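Local coordinates for protein glycosyltransferase (Streptomyces halstedii, PDB 3WAD) that is a glycosyltransferase of the GT-B fold, probably built from two Rossmann-like domains, at residues A119-D125 with A142-P146; Y134-I138 with W183-G188; L126-L132 with P146-F152; H32-D38 with V51-L57. One frame throughout, in Å; residues are numbered along the deposited sequence.

Interaction 1: A119-D125 with A142-P146; sequences ARQWQPD and AVGAP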
loop_
_atom_site.group_PDB
_atom_site.type_symbol
_atom_site.label_atom_id
_atom_site.label_comp_id
_atom_site.label_asym_id
_atom_site.label_seq_id
_atom_site.Cartn_x
_atom_site.Cartn_y
_atom_site.Cartn_z
ATOM N N ALA B 119 15.029 -17.114 1.757
ATOM C CA ALA B 119 15.481 -16.647 3.097
ATOM C C ALA B 119 17.032 -16.733 3.126
ATOM O O ALA B 119 17.661 -15.800 3.584
ATOM C CB ALA B 119 14.789 -17.417 4.315
ATOM N N ARG B 120 17.597 -17.784 2.527
ATOM C CA ARG B 120 19.081 -17.992 2.568
ATOM C C ARG B 120 19.756 -16.866 1.769
ATOM O O ARG B 120 20.614 -16.131 2.310
ATOM C CB ARG B 120 19.513 -19.372 2.100
ATOM C CG ARG B 120 19.034 -20.532 2.964
ATOM C CD ARG B 120 19.978 -21.772 2.906
ATOM N NE ARG B 120 19.309 -23.018 2.502
ATOM C CZ ARG B 120 18.941 -24.051 3.292
ATOM N NH1 ARG B 120 19.094 -24.037 4.628
ATOM N NH2 ARG B 120 18.344 -25.114 2.734
ATOM N N GLN B 121 19.245 -16.617 0.561
ATOM C CA GLN B 121 19.725 -15.500 -0.262
ATOM C C GLN B 121 19.533 -14.169 0.365
ATOM O O GLN B 121 20.503 -13.449 0.600
ATOM C CB GLN B 121 19.079 -15.509 -1.643
ATOM C CG GLN B 121 19.690 -16.507 -2.544
ATOM C CD GLN B 121 21.257 -16.601 -2.373
ATOM O OE1 GLN B 121 21.999 -15.593 -2.521
ATOM N NE2 GLN B 121 21.745 -17.837 -2.064
ATOM N N TRP B 122 18.290 -13.806 0.631
ATOM C CA TRP B 122 17.950 -12.453 1.121
ATOM C C TRP B 122 18.334 -12.210 2.544
ATOM O O TRP B 122 18.352 -11.031 3.034
ATOM C CB TRP B 122 16.401 -12.224 1.054
ATOM C CG TRP B 122 15.983 -10.745 1.069
ATOM C CD1 TRP B 122 16.595 -9.740 0.337
ATOM C CD2 TRP B 122 14.854 -10.118 1.717
ATOM N NE1 TRP B 122 15.964 -8.578 0.507
ATOM C CE2 TRP B 122 14.886 -8.748 1.350
ATOM C CE3 TRP B 122 13.815 -10.569 2.542
ATOM C CZ2 TRP B 122 13.914 -7.805 1.791
ATOM C CZ3 TRP B 122 12.866 -9.644 2.998
ATOM C CH2 TRP B 122 12.928 -8.258 2.637
ATOM N N GLN B 123 18.426 -13.319 3.268
ATOM C CA GLN B 123 18.658 -13.339 4.717
ATOM C C GLN B 123 17.852 -12.302 5.518
ATOM O O GLN B 123 18.422 -11.421 6.077
ATOM C CB GLN B 123 20.187 -13.240 5.018
ATOM C CG GLN B 123 20.975 -14.484 4.470
ATOM C CD GLN B 123 20.890 -15.672 5.394
ATOM O OE1 GLN B 123 20.598 -15.495 6.559
ATOM N NE2 GLN B 123 21.155 -16.900 4.881
ATOM N N PRO B 124 16.508 -12.477 5.670
ATOM C CA PRO B 124 15.690 -11.522 6.377
ATOM C C PRO B 124 16.001 -11.345 7.880
ATOM O O PRO B 124 16.391 -12.284 8.497
ATOM C CB PRO B 124 14.293 -12.131 6.235
ATOM C CG PRO B 124 14.492 -13.491 6.224
ATOM C CD PRO B 124 15.770 -13.705 5.395
ATOM N N ASP B 125 15.750 -10.195 8.482
ATOM C CA ASP B 125 15.914 -10.068 9.936
ATOM C C ASP B 125 14.702 -10.458 10.769
ATOM O O ASP B 125 14.817 -10.591 12.029
ATOM C CB ASP B 125 16.236 -8.631 10.280
ATOM C CG ASP B 125 17.508 -8.157 9.526
ATOM O OD1 ASP B 125 18.591 -8.741 9.807
ATOM O OD2 ASP B 125 17.393 -7.359 8.548
ATOM N N ALA B 142 15.984 -21.623 9.212
ATOM C CA ALA B 142 17.137 -21.969 8.437
ATOM C C ALA B 142 18.160 -20.840 8.583
ATOM O O ALA B 142 19.303 -21.009 8.259
ATOM C CB ALA B 142 16.713 -22.233 7.016
ATOM N N VAL B 143 17.793 -19.729 9.186
ATOM C CA VAL B 143 18.648 -18.553 9.192
ATOM C C VAL B 143 18.602 -17.792 10.558
ATOM O O VAL B 143 18.922 -16.537 10.627
ATOM C CB VAL B 143 18.377 -17.595 7.910
ATOM C CG1 VAL B 143 18.421 -18.386 6.549
ATOM C CG2 VAL B 143 17.092 -16.791 8.003
ATOM N N GLY B 144 18.121 -18.501 11.604
ATOM C CA GLY B 144 17.962 -17.908 12.942
ATOM C C GLY B 144 17.325 -16.538 12.874
ATOM O O GLY B 144 17.667 -15.577 13.672
ATOM N N ALA B 145 16.347 -16.381 11.967
ATOM C CA ALA B 145 15.567 -15.178 12.195
ATOM C C ALA B 145 14.450 -15.587 13.156
ATOM O O ALA B 145 13.891 -16.686 13.040
ATOM C CB ALA B 145 15.016 -14.574 10.853
ATOM N N PRO B 146 14.122 -14.701 14.071
ATOM C CA PRO B 146 12.989 -14.765 14.907
ATOM C C PRO B 146 11.741 -14.641 13.915
ATOM O O PRO B 146 11.837 -13.984 12.824
ATOM C CB PRO B 146 13.131 -13.508 15.706
ATOM C CG PRO B 146 13.947 -12.533 14.740
ATOM C CD PRO B 146 14.834 -13.394 14.140
#
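Arg120 and Val143 sit opposite each other where the end of helix 109-122 passes the loop that follows helix 135-141, their CA atoms 6.7 Å apart. The two backbones stay close as both chains run on toward the sheet, and Asp125 CA lies 5.6 Å from Ala145 CA. Gln123 is where 119-125 leaves the helix: its phi is positive (43°), and Pro124 and Asp125 then lead into strand 126-130.

Val143 has more surface buried here than any other residue. Its CG1 branch reaches the helix end, 4.2 Å from Arg120 CG, while CG2 lies 4.3 Å from Pro124 CD. The amide of Gln123 crosses Val143 CB and the CG1 branch obliquely, with OE1 3.3 Å from Val143 CB, although the exact placing of this glutamine side chain is doubtful. Farther out, the guanidinium of Arg120 brings NH1 to 3.8 Å from Ala142 CB, an oblique approach. At the other end, Ala145 CB packs 3.6 Å from Pro124 O, and the Pro146 ring presents CG at 3.4 Å from Asp125 O. Asp125 OD2 accepts a hydrogen bond from the backbone N of Arg2.

With neither hydrogen bond nor salt bridge between the segments, helix end and loop are joined by van der Waals packing of small aliphatic groups against an amide, a guanidinium and backbone carbonyls.

Interaction 2: Y134-I138 with W183-G188; sequences YAGPI and WLATKG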
loop_
_atom_site.group_PDB
_atom_site.type_symbol
_atom_site.label_atom_id
_atom_site.label_comp_id
_atom_site.label_asym_id
_atom_site.label_seq_id
_atom_site.Cartn_x
_atom_site.Cartn_y
_atom_site.Cartn_z
ATOM N N TYR B 134 2.750 -22.696 6.898
ATOM C CA TYR B 134 3.850 -23.318 7.669
ATOM C C TYR B 134 5.199 -23.427 6.944
ATOM O O TYR B 134 6.176 -23.938 7.505
ATOM C CB TYR B 134 3.418 -24.682 8.279
ATOM C CG TYR B 134 2.700 -24.472 9.612
ATOM C CD1 TYR B 134 1.314 -24.189 9.672
ATOM C CD2 TYR B 134 3.435 -24.428 10.805
ATOM C CE1 TYR B 134 0.689 -23.951 10.885
ATOM C CE2 TYR B 134 2.825 -24.210 12.002
ATOM C CZ TYR B 134 1.453 -23.965 12.046
ATOM O OH TYR B 134 0.907 -23.729 13.297
ATOM N N ALA B 135 5.282 -22.962 5.708
ATOM C CA ALA B 135 6.598 -22.633 5.179
ATOM C C ALA B 135 7.367 -21.508 5.955
ATOM O O ALA B 135 8.612 -21.560 6.112
ATOM C CB ALA B 135 6.461 -22.295 3.678
ATOM N N GLY B 136 6.617 -20.516 6.464
ATOM C CA GLY B 136 7.129 -19.380 7.247
ATOM C C GLY B 136 8.194 -19.751 8.300
ATOM O O GLY B 136 9.369 -19.267 8.223
ATOM N N PRO B 137 7.795 -20.576 9.306
ATOM C CA PRO B 137 8.734 -20.924 10.384
ATOM C C PRO B 137 9.919 -21.793 9.913
ATOM O O PRO B 137 10.947 -21.663 10.509
ATOM C CB PRO B 137 7.848 -21.670 11.424
ATOM C CG PRO B 137 6.680 -22.244 10.608
ATOM C CD PRO B 137 6.447 -21.173 9.512
ATOM N N ILE B 138 9.747 -22.700 8.947
ATOM C CA ILE B 138 10.861 -23.506 8.381
ATOM C C ILE B 138 11.944 -22.554 7.777
ATOM O O ILE B 138 13.191 -22.601 8.162
ATOM C CB ILE B 138 10.347 -24.511 7.356
ATOM C CG1 ILE B 138 9.258 -25.407 7.991
ATOM C CG2 ILE B 138 11.464 -25.386 6.734
ATOM C CD1 ILE B 138 9.756 -26.238 9.204
ATOM N N TRP B 183 5.076 -34.072 11.658
ATOM C CA TRP B 183 4.917 -33.243 10.439
ATOM C C TRP B 183 6.029 -32.247 10.249
ATOM O O TRP B 183 6.665 -32.275 9.229
ATOM C CB TRP B 183 3.580 -32.538 10.428
ATOM C CG TRP B 183 3.445 -31.521 9.331
ATOM C CD1 TRP B 183 3.779 -31.646 7.959
ATOM C CD2 TRP B 183 2.813 -30.262 9.475
ATOM N NE1 TRP B 183 3.441 -30.467 7.307
ATOM C CE2 TRP B 183 2.842 -29.621 8.209
ATOM C CE3 TRP B 183 2.245 -29.598 10.563
ATOM C CZ2 TRP B 183 2.349 -28.335 8.031
ATOM C CZ3 TRP B 183 1.729 -28.342 10.379
ATOM C CH2 TRP B 183 1.749 -27.733 9.107
ATOM N N LEU B 184 6.268 -31.412 11.258
ATOM C CA LEU B 184 7.177 -30.290 11.149
ATOM C C LEU B 184 8.663 -30.669 11.243
ATOM O O LEU B 184 9.494 -29.978 10.634
ATOM C CB LEU B 184 6.851 -29.179 12.149
ATOM C CG LEU B 184 5.513 -28.459 11.933
ATOM C CD1 LEU B 184 5.206 -27.515 13.092
ATOM C CD2 LEU B 184 5.513 -27.646 10.601
ATOM N N ALA B 185 8.998 -31.752 11.942
ATOM C CA ALA B 185 10.359 -32.299 11.864
ATOM C C ALA B 185 10.643 -32.741 10.416
ATOM O O ALA B 185 11.714 -32.431 9.822
ATOM C CB ALA B 185 10.527 -33.475 12.824
ATOM N N THR B 186 9.687 -33.486 9.859
ATOM C CA THR B 186 9.709 -33.897 8.450
ATOM C C THR B 186 9.825 -32.717 7.451
ATOM O O THR B 186 10.637 -32.763 6.514
ATOM C CB THR B 186 8.437 -34.661 8.086
ATOM O OG1 THR B 186 8.450 -35.893 8.793
ATOM C CG2 THR B 186 8.399 -35.067 6.584
ATOM N N LYS B 187 8.978 -31.728 7.615
ATOM C CA LYS B 187 9.001 -30.559 6.756
ATOM C C LYS B 187 10.384 -29.853 6.821
ATOM O O LYS B 187 10.873 -29.416 5.782
ATOM C CB LYS B 187 7.936 -29.565 7.201
ATOM C CG LYS B 187 7.640 -28.429 6.173
ATOM C CD LYS B 187 6.369 -27.685 6.646
ATOM C CE LYS B 187 5.879 -26.638 5.664
ATOM N NZ LYS B 187 5.581 -27.215 4.376
ATOM N N GLY B 188 10.969 -29.752 8.020
ATOM C CA GLY B 188 12.231 -29.072 8.266
ATOM C C GLY B 188 13.479 -29.840 7.876
ATOM O O GLY B 188 14.541 -29.250 7.558
#
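Tyr134 meets Trp183 through the inner end of its ring: Trp183 CH2 comes to 3.4 Å from Tyr134 CG and also touches CB. The planes stand at 59°, an oblique pairing with ring centroids 5.0 Å apart. Ile138 and Tyr134, with Lys187 next, have the most surface buried where helix 135-141 and the residue just before it face the last turns of helix 179-188. Tyr134 CD2 lies 3.8 Å from Leu184 CD2, an oblique approach, and the phenol OH bonds Val200 O.

Helix 135-141 is the connection between the parallel strands 126-130 and 147-150 of the N-terminal Rossmann-like domain, so the contact packs a crossover helix against helix 179-188.

Lys187 lies along this seam. With CG anti to the backbone N (chi1 -167°) and the next two torsions also extended, Lys187 CG and CD both pass 3.9 Å from Ile138 CG1 before CE arrives 3.3 Å from Tyr134 O. That carbonyl is buried and has no hydrogen-bond partner in the model. A turn at chi4 (59°) leads NZ to Ala107 O, Thr112 OG1 and a salt bridge with Glu104. Ile138 CD1 reaches Gly188, 3.9 Å from its CA.

Interaction 3: L126-L132 with P146-F152; sequences LVIWDAL and PHVRMLF
Trp129 and Arg149 lie face to chain: the aliphatic part of the arginine runs over one face of the indole, with CG 3.7 Å from the centroid of the six-membered ring and only 12° off its normal, a CH-pi contact. CD lies 3.4 Å from Trp129 CH2. At the indole edge, NE1 donates to His147 ND1 over 3.1 Å, and the imidazole is also met at its edge, although each partner is tilted by a little over 20° from the other's ring plane. The bond implies that ND1 carries no proton, and NE2 bonds Glu141. Trp129 CG stands between its backbone N and carbonyl carbon (chi1 45°), which folds the ring across toward 147-150. Leu151 CD2 lies over one face of the Arg149 guanidinium, toward the rim; NE bonds Thr201 O, and NH1 makes a salt bridge with Asp155 and meets an in-plane water that links it to Ala131 O.

The backbones pair as parallel strands: Val148 N bonds Val127 O at 2.7 Å, Trp129 N Val148 O, and Met150 N Trp129 O. Beyond the strand, Leu132 CG packs 3.6 Å from Phe152 CE2. Asp130 OD1 bonds His13, and OD2 accepts from Leu132 N in an Asx turn.

This is a beta-alpha-beta unit: helix 135-141 covers the Val127, Trp129 and His147 face, helix 402-415 packs on Leu126 and Val148, and strand 2-6 pairs with 126-130 on its other edge.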
loop_
_atom_site.group_PDB
_atom_site.type_symbol
_atom_site.label_atom_id
_atom_site.label_comp_id
_atom_site.label_asym_id
_atom_site.label_seq_id
_atom_site.Cartn_x
_atom_site.Cartn_y
_atom_site.Cartn_z
ATOM N N LEU B 126 13.534 -10.537 10.098
ATOM C CA LEU B 126 12.222 -10.932 10.738
ATOM C C LEU B 126 11.402 -11.715 9.663
ATOM O O LEU B 126 11.383 -11.285 8.474
ATOM C CB LEU B 126 11.535 -9.662 11.245
ATOM C CG LEU B 126 10.222 -9.786 12.077
ATOM C CD1 LEU B 126 10.522 -10.492 13.417
ATOM C CD2 LEU B 126 9.619 -8.466 12.259
ATOM N N VAL B 127 10.922 -12.939 9.985
ATOM C CA VAL B 127 9.848 -13.585 9.186
ATOM C C VAL B 127 8.473 -13.383 9.884
ATOM O O VAL B 127 8.340 -13.578 11.143
ATOM C CB VAL B 127 10.175 -15.028 8.831
ATOM C CG1 VAL B 127 8.957 -15.784 8.041
ATOM C CG2 VAL B 127 11.528 -15.073 8.013
ATOM N N ILE B 128 7.476 -12.908 9.113
ATOM C CA ILE B 128 6.046 -12.764 9.629
ATOM C C ILE B 128 5.204 -13.695 8.765
ATOM O O ILE B 128 5.139 -13.521 7.544
ATOM C CB ILE B 128 5.482 -11.364 9.548
ATOM C CG1 ILE B 128 6.418 -10.341 10.303
ATOM C CG2 ILE B 128 3.992 -11.310 10.085
ATOM C CD1 ILE B 128 6.004 -8.941 10.147
ATOM N N TRP B 129 4.646 -14.739 9.373
ATOM C CA TRP B 129 3.909 -15.720 8.565
ATOM C C TRP B 129 2.444 -15.728 8.992
ATOM O O TRP B 129 2.116 -15.878 10.171
ATOM C CB TRP B 129 4.459 -17.092 8.661
ATOM C CG TRP B 129 4.832 -17.647 10.071
ATOM C CD1 TRP B 129 5.886 -17.218 10.942
ATOM C CD2 TRP B 129 4.168 -18.723 10.762
ATOM N NE1 TRP B 129 5.919 -18.041 12.059
ATOM C CE2 TRP B 129 4.877 -18.942 11.992
ATOM C CE3 TRP B 129 3.124 -19.609 10.405
ATOM C CZ2 TRP B 129 4.527 -19.977 12.880
ATOM C CZ3 TRP B 129 2.784 -20.623 11.282
ATOM C CH2 TRP B 129 3.500 -20.806 12.524
ATOM N N ASP B 130 1.572 -15.626 8.008
ATOM C CA ASP B 130 0.154 -16.002 8.196
ATOM C C ASP B 130 0.019 -17.362 8.900
ATOM O O ASP B 130 0.696 -18.312 8.519
ATOM C CB ASP B 130 -0.496 -16.068 6.839
ATOM C CG ASP B 130 -1.825 -16.877 6.862
ATOM O OD1 ASP B 130 -2.836 -16.222 7.063
ATOM O OD2 ASP B 130 -1.817 -18.133 6.672
ATOM N N ALA B 131 -0.888 -17.442 9.895
ATOM C CA ALA B 131 -0.903 -18.567 10.840
ATOM C C ALA B 131 -1.156 -19.937 10.174
ATOM O O ALA B 131 -0.887 -20.992 10.755
ATOM C CB ALA B 131 -1.892 -18.297 11.976
ATOM N N LEU B 132 -1.690 -19.917 8.955
ATOM C CA LEU B 132 -1.923 -21.134 8.207
ATOM C C LEU B 132 -0.794 -21.455 7.250
ATOM O O LEU B 132 -0.931 -22.400 6.457
ATOM C CB LEU B 132 -3.246 -21.018 7.426
ATOM C CG LEU B 132 -4.485 -20.899 8.318
ATOM C CD1 LEU B 132 -5.811 -21.162 7.503
ATOM C CD2 LEU B 132 -4.442 -21.841 9.491
ATOM N N PRO B 146 14.122 -14.701 14.071
ATOM C CA PRO B 146 12.989 -14.765 14.907
ATOM C C PRO B 146 11.741 -14.641 13.915
ATOM O O PRO B 146 11.837 -13.984 12.824
ATOM C CB PRO B 146 13.131 -13.508 15.706
ATOM C CG PRO B 146 13.947 -12.533 14.740
ATOM C CD PRO B 146 14.834 -13.394 14.140
ATOM N N HIS B 147 10.625 -15.315 14.227
ATOM C CA HIS B 147 9.437 -15.266 13.312
ATOM C C HIS B 147 8.175 -15.034 14.125
ATOM O O HIS B 147 7.995 -15.600 15.223
ATOM C CB HIS B 147 9.383 -16.491 12.413
ATOM C CG HIS B 147 9.602 -17.772 13.148
ATOM N ND1 HIS B 147 8.559 -18.504 13.679
ATOM C CD2 HIS B 147 10.738 -18.416 13.512
ATOM C CE1 HIS B 147 9.045 -19.558 14.308
ATOM N NE2 HIS B 147 10.358 -19.550 14.183
ATOM N N VAL B 148 7.307 -14.189 13.593
ATOM C CA VAL B 148 6.074 -13.840 14.254
ATOM C C VAL B 148 4.905 -14.518 13.514
ATOM O O VAL B 148 4.730 -14.302 12.254
ATOM C CB VAL B 148 5.889 -12.359 14.221
ATOM C CG1 VAL B 148 4.496 -11.981 14.811
ATOM C CG2 VAL B 148 6.987 -11.687 14.986
ATOM N N ARG B 149 4.139 -15.340 14.253
ATOM C CA ARG B 149 2.963 -15.999 13.693
ATOM C C ARG B 149 1.802 -14.980 13.710
ATOM O O ARG B 149 1.383 -14.526 14.781
ATOM C CB ARG B 149 2.679 -17.347 14.403
ATOM C CG ARG B 149 1.413 -18.106 13.869
ATOM C CD ARG B 149 1.211 -19.401 14.604
ATOM N NE ARG B 149 0.944 -19.098 16.006
ATOM C CZ ARG B 149 -0.212 -19.338 16.635
ATOM N NH1 ARG B 149 -1.235 -19.930 15.992
ATOM N NH2 ARG B 149 -0.337 -18.945 17.901
ATOM N N MET B 150 1.295 -14.630 12.518
ATOM C CA MET B 150 0.266 -13.637 12.428
ATOM C C MET B 150 -1.152 -14.258 12.351
ATOM O O MET B 150 -1.477 -14.967 11.394
ATOM C CB MET B 150 0.479 -12.638 11.281
ATOM C CG MET B 150 -0.657 -11.594 11.254
ATOM S SD MET B 150 -0.128 -10.216 10.200
ATOM C CE MET B 150 -1.330 -9.042 10.688
ATOM N N LEU B 151 -1.985 -13.969 13.366
ATOM C CA LEU B 151 -3.366 -14.505 13.364
ATOM C C LEU B 151 -4.217 -13.745 12.385
ATOM O O LEU B 151 -3.905 -12.604 11.955
ATOM C CB LEU B 151 -3.989 -14.395 14.754
ATOM C CG LEU B 151 -3.223 -15.156 15.878
ATOM C CD1 LEU B 151 -3.879 -15.034 17.264
ATOM C CD2 LEU B 151 -3.062 -16.652 15.587
ATOM N N PHE B 152 -5.359 -14.333 12.078
ATOM C CA PHE B 152 -6.286 -13.743 11.097
ATOM C C PHE B 152 -7.719 -13.822 11.699
ATOM O O PHE B 152 -8.724 -13.465 11.057
ATOM C CB PHE B 152 -6.124 -14.526 9.746
ATOM C CG PHE B 152 -6.448 -15.978 9.879
ATOM C CD1 PHE B 152 -7.807 -16.389 9.886
ATOM C CD2 PHE B 152 -5.448 -16.909 10.068
ATOM C CE1 PHE B 152 -8.109 -17.745 10.091
ATOM C CE2 PHE B 152 -5.720 -18.182 10.277
ATOM C CZ PHE B 152 -7.064 -18.630 10.288
HETATM O O HOH W 1 -0.961 -21.381 13.444
#

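Interaction 4: H32-D38 with V51-L57; sequences HIASHPD and VPVGNDL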
loop_
_atom_site.group_PDB
_atom_site.type_symbol
_atom_site.label_atom_id
_atom_site.label_comp_id
_atom_site.label_asym_id
_atom_site.label_seq_id
_atom_site.Cartn_x
_atom_site.Cartn_y
_atom_site.Cartn_z
ATOM N N HIS B 32 9.235 -8.010 1.677
ATOM C CA HIS B 32 8.872 -8.916 0.616
ATOM C C HIS B 32 7.616 -9.729 1.017
ATOM O O HIS B 32 7.569 -10.313 2.143
ATOM C CB HIS B 32 10.034 -9.895 0.297
ATOM C CG HIS B 32 11.190 -9.263 -0.430
ATOM N ND1 HIS B 32 12.382 -9.922 -0.634
ATOM C CD2 HIS B 32 11.335 -8.049 -1.005
ATOM C CE1 HIS B 32 13.198 -9.151 -1.328
ATOM N NE2 HIS B 32 12.602 -7.997 -1.533
ATOM N N ILE B 33 6.646 -9.839 0.100
ATOM C CA ILE B 33 5.480 -10.723 0.345
ATOM C C ILE B 33 5.641 -11.971 -0.507
ATOM O O ILE B 33 5.545 -11.907 -1.779
ATOM C CB ILE B 33 4.041 -10.051 0.040
ATOM C CG1 ILE B 33 3.985 -8.598 0.553
ATOM C CG2 ILE B 33 2.845 -10.991 0.497
ATOM C CD1 ILE B 33 4.103 -8.451 2.140
ATOM N N ALA B 34 5.876 -13.095 0.150
ATOM C CA ALA B 34 6.106 -14.306 -0.616
ATOM C C ALA B 34 4.823 -15.074 -0.561
ATOM O O ALA B 34 4.278 -15.265 0.532
ATOM C CB ALA B 34 7.281 -15.143 0.041
ATOM N N SER B 35 4.375 -15.579 -1.715
ATOM C CA SER B 35 3.158 -16.355 -1.800
ATOM C C SER B 35 3.236 -17.143 -3.097
ATOM O O SER B 35 4.164 -16.897 -3.939
ATOM C CB SER B 35 1.938 -15.398 -1.725
ATOM O OG SER B 35 0.679 -16.047 -1.564
ATOM N N HIS B 36 2.344 -18.113 -3.271
ATOM C CA HIS B 36 2.223 -18.814 -4.567
ATOM C C HIS B 36 1.983 -17.850 -5.734
ATOM O O HIS B 36 1.491 -16.740 -5.549
ATOM C CB HIS B 36 1.141 -19.906 -4.559
ATOM C CG HIS B 36 1.154 -20.787 -3.334
ATOM N ND1 HIS B 36 0.629 -20.387 -2.124
ATOM C CD2 HIS B 36 1.581 -22.066 -3.154
ATOM C CE1 HIS B 36 0.735 -21.365 -1.247
ATOM N NE2 HIS B 36 1.296 -22.403 -1.846
ATOM N N PRO B 37 2.372 -18.273 -6.946
ATOM C CA PRO B 37 2.288 -17.389 -8.135
ATOM C C PRO B 37 0.893 -16.835 -8.364
ATOM O O PRO B 37 0.757 -15.643 -8.750
ATOM C CB PRO B 37 2.734 -18.300 -9.289
ATOM C CG PRO B 37 3.624 -19.348 -8.647
ATOM C CD PRO B 37 3.133 -19.509 -7.213
ATOM N N ASP B 38 -0.143 -17.633 -8.066
ATOM C CA ASP B 38 -1.498 -17.161 -8.229
ATOM C C ASP B 38 -1.909 -16.064 -7.255
ATOM O O ASP B 38 -3.000 -15.522 -7.380
ATOM C CB ASP B 38 -2.567 -18.318 -8.259
ATOM C CG ASP B 38 -2.474 -19.273 -7.087
ATOM O OD1 ASP B 38 -1.380 -19.534 -6.528
ATOM O OD2 ASP B 38 -3.537 -19.791 -6.708
ATOM N N VAL B 51 7.039 -11.891 -4.049
ATOM C CA VAL B 51 8.101 -12.836 -4.306
ATOM C C VAL B 51 7.436 -14.203 -4.494
ATOM O O VAL B 51 7.053 -14.830 -3.526
ATOM C CB VAL B 51 9.124 -12.825 -3.096
ATOM C CG1 VAL B 51 10.303 -13.767 -3.315
ATOM C CG2 VAL B 51 9.587 -11.408 -2.835
ATOM N N PRO B 52 7.230 -14.625 -5.748
ATOM C CA PRO B 52 6.493 -15.868 -6.011
ATOM C C PRO B 52 7.297 -17.080 -5.542
ATOM O O PRO B 52 8.522 -17.145 -5.778
ATOM C CB PRO B 52 6.352 -15.918 -7.537
ATOM C CG PRO B 52 6.703 -14.485 -8.033
ATOM C CD PRO B 52 7.540 -13.828 -6.960
ATOM N N VAL B 53 6.621 -18.043 -4.900
ATOM C CA VAL B 53 7.281 -19.253 -4.362
ATOM C C VAL B 53 6.395 -20.456 -4.623
ATOM O O VAL B 53 5.176 -20.386 -4.489
ATOM C CB VAL B 53 7.618 -19.061 -2.827
ATOM C CG1 VAL B 53 8.793 -18.192 -2.643
ATOM C CG2 VAL B 53 6.444 -18.459 -1.970
ATOM N N GLY B 54 6.972 -21.590 -4.999
ATOM C CA GLY B 54 6.161 -22.772 -5.280
ATOM C C GLY B 54 5.310 -22.640 -6.534
ATOM O O GLY B 54 5.546 -21.742 -7.349
ATOM N N ASN B 55 4.338 -23.537 -6.695
ATOM C CA ASN B 55 3.474 -23.615 -7.900
ATOM C C ASN B 55 2.145 -23.049 -7.512
ATOM O O ASN B 55 1.905 -22.931 -6.301
ATOM C CB ASN B 55 3.299 -25.055 -8.392
ATOM C CG ASN B 55 4.666 -25.757 -8.713
ATOM O OD1 ASN B 55 4.984 -26.824 -8.166
ATOM N ND2 ASN B 55 5.449 -25.160 -9.598
ATOM N N ASP B 56 1.324 -22.656 -8.498
ATOM C CA ASP B 56 -0.013 -22.126 -8.209
ATOM C C ASP B 56 -0.671 -23.056 -7.188
ATOM O O ASP B 56 -0.619 -24.297 -7.336
ATOM C CB ASP B 56 -0.918 -22.108 -9.467
ATOM C CG ASP B 56 -0.579 -20.937 -10.477
ATOM O OD1 ASP B 56 0.358 -20.101 -10.282
ATOM O OD2 ASP B 56 -1.284 -20.847 -11.498
ATOM N N LEU B 57 -1.298 -22.466 -6.174
ATOM C CA LEU B 57 -2.065 -23.241 -5.208
ATOM C C LEU B 57 -3.450 -23.568 -5.766
ATOM O O LEU B 57 -3.906 -24.714 -5.658
ATOM C CB LEU B 57 -2.188 -22.530 -3.832
ATOM C CG LEU B 57 -3.065 -23.203 -2.763
ATOM C CD1 LEU B 57 -2.373 -24.551 -2.428
ATOM C CD2 LEU B 57 -3.199 -22.328 -1.495
#
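His36 and Leu57 meet just past the ends of two parallel strands, 30-35 and 49-52, which with helix 40-44 form a beta-alpha-beta unit at the margin of the N-terminal Rossmann-like sheet. His36 CB lies 3.6 Å from Asn55 O. CG comes next, 3.8 Å from Leu57 CB, which stands almost over the ring centre, 7° off the normal, in a CH-pi contact. At the ring edge, CD2 lies 3.3 Å from Asn55 O; on the other side ND1 makes a weak bond to Ala9 N. Farther round, NE2 still lies under Leu57 CB, and CE1 reaches Leu57 CD2.

Before His36 in the chain, strand pairing joins the backbones: Val51 N donates to Ile33 O and Val53 N to Ser35 O. At the start, Val51 CG2 nestles 3.5 Å from His32 CB, whose imidazole bonds His118.

Asp38 and Asp56 bring carboxylates close, OD1 to OD1 at 4.2 Å, which may raise the pKa of one or both. Two backbone N-H groups at Asp38 probably offset this: OD2 takes Asn58 N, and OD1, met from above the carboxylate plane, accepts Leu57 N at 3.0 Å.

How the interactions relate
All four contacts belong to the N-terminal Rossmann-like domain, and two of them lie in one parallel sheet. Interactions 3 and 4 are strand pairs of that sheet, separated by strand 2-6, with centres about 16 Å apart and no touch. Interactions 1 and 3 share Pro146, where the loop enters strand 147-150. Interaction 2 is joined to interaction 3 through the crossover helix: Tyr134 CE2 is 3.5 Å from Trp129 CH2, edge-to-face, and Pro137 lies on both Trp129 and His147. Interaction 1 reaches interaction 4 through stacked rings, Trp122 CE2 being 3.2 Å from His32 CE1. Interactions 2 and 4 remain apart, their nearest atoms about 7 Å from each other.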